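Local coordinates for protein L-fuculose phosphate aldolase (PDB 4C24) that is named an aldolase, belongs to the class II aldolase and adducin family and binds a zinc ion, at residues A[53-57]-A[58-62]. Residues are numbered along the deposited sequence; the frame is centred on the assembly and turned at random.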
ATOM      1  N   PHE A  53       4.875 -13.241 -15.678  1.00 30.68           N
ATOM      2  CA  PHE A  53       5.267 -12.367 -16.770  1.00 30.43           C
ATOM      3  C   PHE A  53       6.147 -13.046 -17.815  1.00 34.93           C
ATOM      4  O   PHE A  53       6.508 -12.439 -18.829  1.00 38.88           O
ATOM      5  CB  PHE A  53       5.902 -11.093 -16.216  1.00 30.31           C
ATOM      6  CG  PHE A  53       4.902 -10.028 -15.927  1.00 30.15           C
ATOM      7  CD1 PHE A  53       4.503  -9.159 -16.936  1.00 32.53           C
ATOM      8  CD2 PHE A  53       4.304  -9.928 -14.679  1.00 31.35           C
ATOM      9  CE1 PHE A  53       3.564  -8.179 -16.701  1.00 32.89           C
ATOM     10  CE2 PHE A  53       3.362  -8.943 -14.436  1.00 29.37           C
ATOM     11  CZ  PHE A  53       2.988  -8.074 -15.448  1.00 30.59           C
ATOM     12  N   GLU A  54       6.454 -14.317 -17.573  1.00 30.04           N
ATOM     13  CA  GLU A  54       7.280 -15.112 -18.481  1.00 30.39           C
ATOM     14  C   GLU A  54       6.524 -16.298 -19.080  1.00 31.72           C
ATOM     15  O   GLU A  54       7.104 -17.095 -19.811  1.00 31.73           O
ATOM     16  CB  GLU A  54       8.531 -15.607 -17.752  1.00 35.38           C
ATOM     17  CG  GLU A  54       9.437 -14.488 -17.258  1.00 40.48           C
ATOM     18  CD  GLU A  54      10.845 -14.959 -16.974  1.00 48.69           C
ATOM     19  OE1 GLU A  54      11.032 -15.760 -16.032  1.00 53.82           O
ATOM     20  OE2 GLU A  54      11.769 -14.520 -17.693  1.00 58.16           O
ATOM     21  N   ILE A  55       5.233 -16.417 -18.781  1.00 30.05           N
ATOM     22  CA  ILE A  55       4.441 -17.526 -19.314  1.00 29.69           C
ATOM     23  C   ILE A  55       4.047 -17.292 -20.777  1.00 27.06           C
ATOM     24  O   ILE A  55       3.431 -16.271 -21.114  1.00 26.76           O
ATOM     25  CB  ILE A  55       3.180 -17.820 -18.463  1.00 26.50           C
ATOM     26  CG1 ILE A  55       3.565 -18.086 -17.007  1.00 26.88           C
ATOM     27  CG2 ILE A  55       2.409 -19.013 -19.031  1.00 24.46           C
ATOM     28  CD1 ILE A  55       2.364 -18.260 -16.100  1.00 25.28           C
ATOM     29  N   LYS A  56       4.408 -18.252 -21.634  1.00 27.16           N
ATOM     30  CA  LYS A  56       3.995 -18.250 -23.036  1.00 26.13           C
ATOM     31  C   LYS A  56       2.853 -19.227 -23.245  1.00 24.52           C
ATOM     32  O   LYS A  56       2.644 -20.141 -22.431  1.00 24.98           O
ATOM     33  CB  LYS A  56       5.155 -18.675 -23.929  1.00 23.65           C
ATOM     34  CG  LYS A  56       6.393 -17.803 -23.833  1.00 26.36           C
ATOM     35  CD  LYS A  56       7.371 -18.241 -24.904  1.00 29.33           C
ATOM     36  CE  LYS A  56       8.812 -17.970 -24.516  1.00 32.52           C
ATOM     37  NZ  LYS A  56       9.488 -19.243 -24.139  1.00 47.42           N
ATOM     38  N   GLU A  57       2.123 -19.049 -24.341  1.00 23.60           N
ATOM     39  CA  GLU A  57       1.044 -19.950 -24.709  0.50 23.27           C
ATOM     40  C   GLU A  57       1.495 -21.420 -24.666  1.00 23.11           C
ATOM     41  O   GLU A  57       0.756 -22.286 -24.192  1.00 22.73           O
ATOM     42  CB  GLU A  57       0.482 -19.568 -26.086  0.50 25.58           C
ATOM     43  CG  GLU A  57      -0.780 -20.310 -26.469  0.50 25.11           C
ATOM     44  CD  GLU A  57      -1.590 -19.610 -27.546  0.50 24.74           C
ATOM     45  OE1 GLU A  57      -1.608 -18.361 -27.580  0.50 32.52           O
ATOM     46  OE2 GLU A  57      -2.228 -20.320 -28.349  0.50 25.38           O
ATOM     47  N   SER A  58       2.717 -21.690 -25.124  1.00 22.82           N
ATOM     48  CA  SER A  58       3.244 -23.044 -25.144  1.00 24.96           C
ATOM     49  C   SER A  58       3.535 -23.613 -23.761  1.00 23.01           C
ATOM     50  O   SER A  58       3.751 -24.805 -23.639  1.00 24.40           O
ATOM     51  CB  SER A  58       4.477 -23.150 -26.053  1.00 26.44           C
ATOM     52  OG  SER A  58       5.552 -22.362 -25.578  1.00 27.94           O
ATOM     53  N   ASP A  59       3.563 -22.761 -22.735  1.00 22.63           N
ATOM     54  CA  ASP A  59       3.773 -23.220 -21.348  1.00 22.00           C
ATOM     55  C   ASP A  59       2.469 -23.653 -20.685  1.00 19.64           C
ATOM     56  O   ASP A  59       2.499 -24.324 -19.629  1.00 22.12           O
ATOM     57  CB  ASP A  59       4.360 -22.110 -20.472  1.00 22.35           C
ATOM     58  CG  ASP A  59       5.794 -21.743 -20.840  1.00 25.67           C
ATOM     59  OD1 ASP A  59       6.621 -22.649 -21.112  1.00 28.69           O
ATOM     60  OD2 ASP A  59       6.089 -20.525 -20.821  1.00 29.56           O
ATOM     61  N   ILE A  60       1.342 -23.229 -21.249  1.00 17.55           N
ATOM     62  CA  ILE A  60       0.006 -23.644 -20.730  1.00 15.59           C
ATOM     63  C   ILE A  60      -0.140 -25.138 -20.930  1.00 17.26           C
ATOM     64  O   ILE A  60       0.238 -25.704 -21.958  1.00 20.24           O
ATOM     65  CB  ILE A  60      -1.194 -22.867 -21.353  1.00 14.57           C
ATOM     66  CG1 ILE A  60      -1.041 -21.357 -21.111  1.00 17.62           C
ATOM     67  CG2 ILE A  60      -2.563 -23.397 -20.857  1.00 18.38           C
ATOM     68  CD1 ILE A  60      -1.067 -20.949 -19.648  1.00 18.90           C
ATOM     69  N   VAL A  61      -0.652 -25.796 -19.898  1.00 15.64           N
ATOM     70  CA  VAL A  61      -0.816 -27.226 -19.925  1.00 13.98           C
ATOM     71  C   VAL A  61      -2.289 -27.541 -20.062  1.00 13.79           C
ATOM     72  O   VAL A  61      -3.139 -26.914 -19.408  1.00 14.73           O
ATOM     73  CB  VAL A  61      -0.245 -27.909 -18.653  1.00 14.15           C
ATOM     74  CG1 VAL A  61      -0.498 -29.400 -18.706  1.00 14.63           C
ATOM     75  CG2 VAL A  61       1.249 -27.643 -18.493  1.00 14.88           C
ATOM     76  N   VAL A  62      -2.600 -28.500 -20.930  1.00 12.97           N
ATOM     77  CA  VAL A  62      -3.994 -28.868 -21.156  1.00 12.61           C
ATOM     78  C   VAL A  62      -4.143 -30.312 -20.722  1.00 13.38           C
ATOM     79  O   VAL A  62      -3.326 -31.168 -21.047  1.00 14.01           O
ATOM     80  CB  VAL A  62      -4.403 -28.703 -22.639  1.00 13.60           C
ATOM     81  CG1 VAL A  62      -5.874 -29.051 -22.838  1.00 16.21           C
ATOM     82  CG2 VAL A  62      -4.137 -27.265 -23.051  1.00 15.98           C
TER
HETATM   83  O   HOH W   1       0.303 -25.020 -24.491  1.00 25.53           O
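Ser58 meets Lys56 loosely, its OG 4.1 Å from Lys56 CB; Asp59 and Ile60 supply the hydrogen bonds. Asp59 grips Lys56 twice: its N donates to Lys56 O at 2.8 Å, the i to i+3 bond of a 3-10 turn, while OD2 receives Lys56 N at 2.9 Å. The latter bond is nearly straight (175°) and reaches OD2 on its anti side, 27° out of the carboxylate plane. With CG beside its own N (chi1 -68°), Asp59 turns its carboxylate back to the amide where the turn begins, which resembles one half of a capping box. Its CB also lies 3.9 Å from Ile55 CG2. At Ile60 the N bonds to Glu57 O at 3.1 Å, and CD1 meets Ile55 CG2 at 4.0 Å, the two side chains crossing at about a right angle. A water donates to both Glu57 O and Ile60 O, bridging the turn's exit. Val61 and Val62 then enter strand 61-64, pairing with Ile45 and Val70. Because OD1 of Asp59 forms a salt bridge with Arg74 while OD2 binds the Lys56 amide, both oxygens are engaged; this probably favours an ionised carboxylate and restricts its rotation, tying the turn to Arg74.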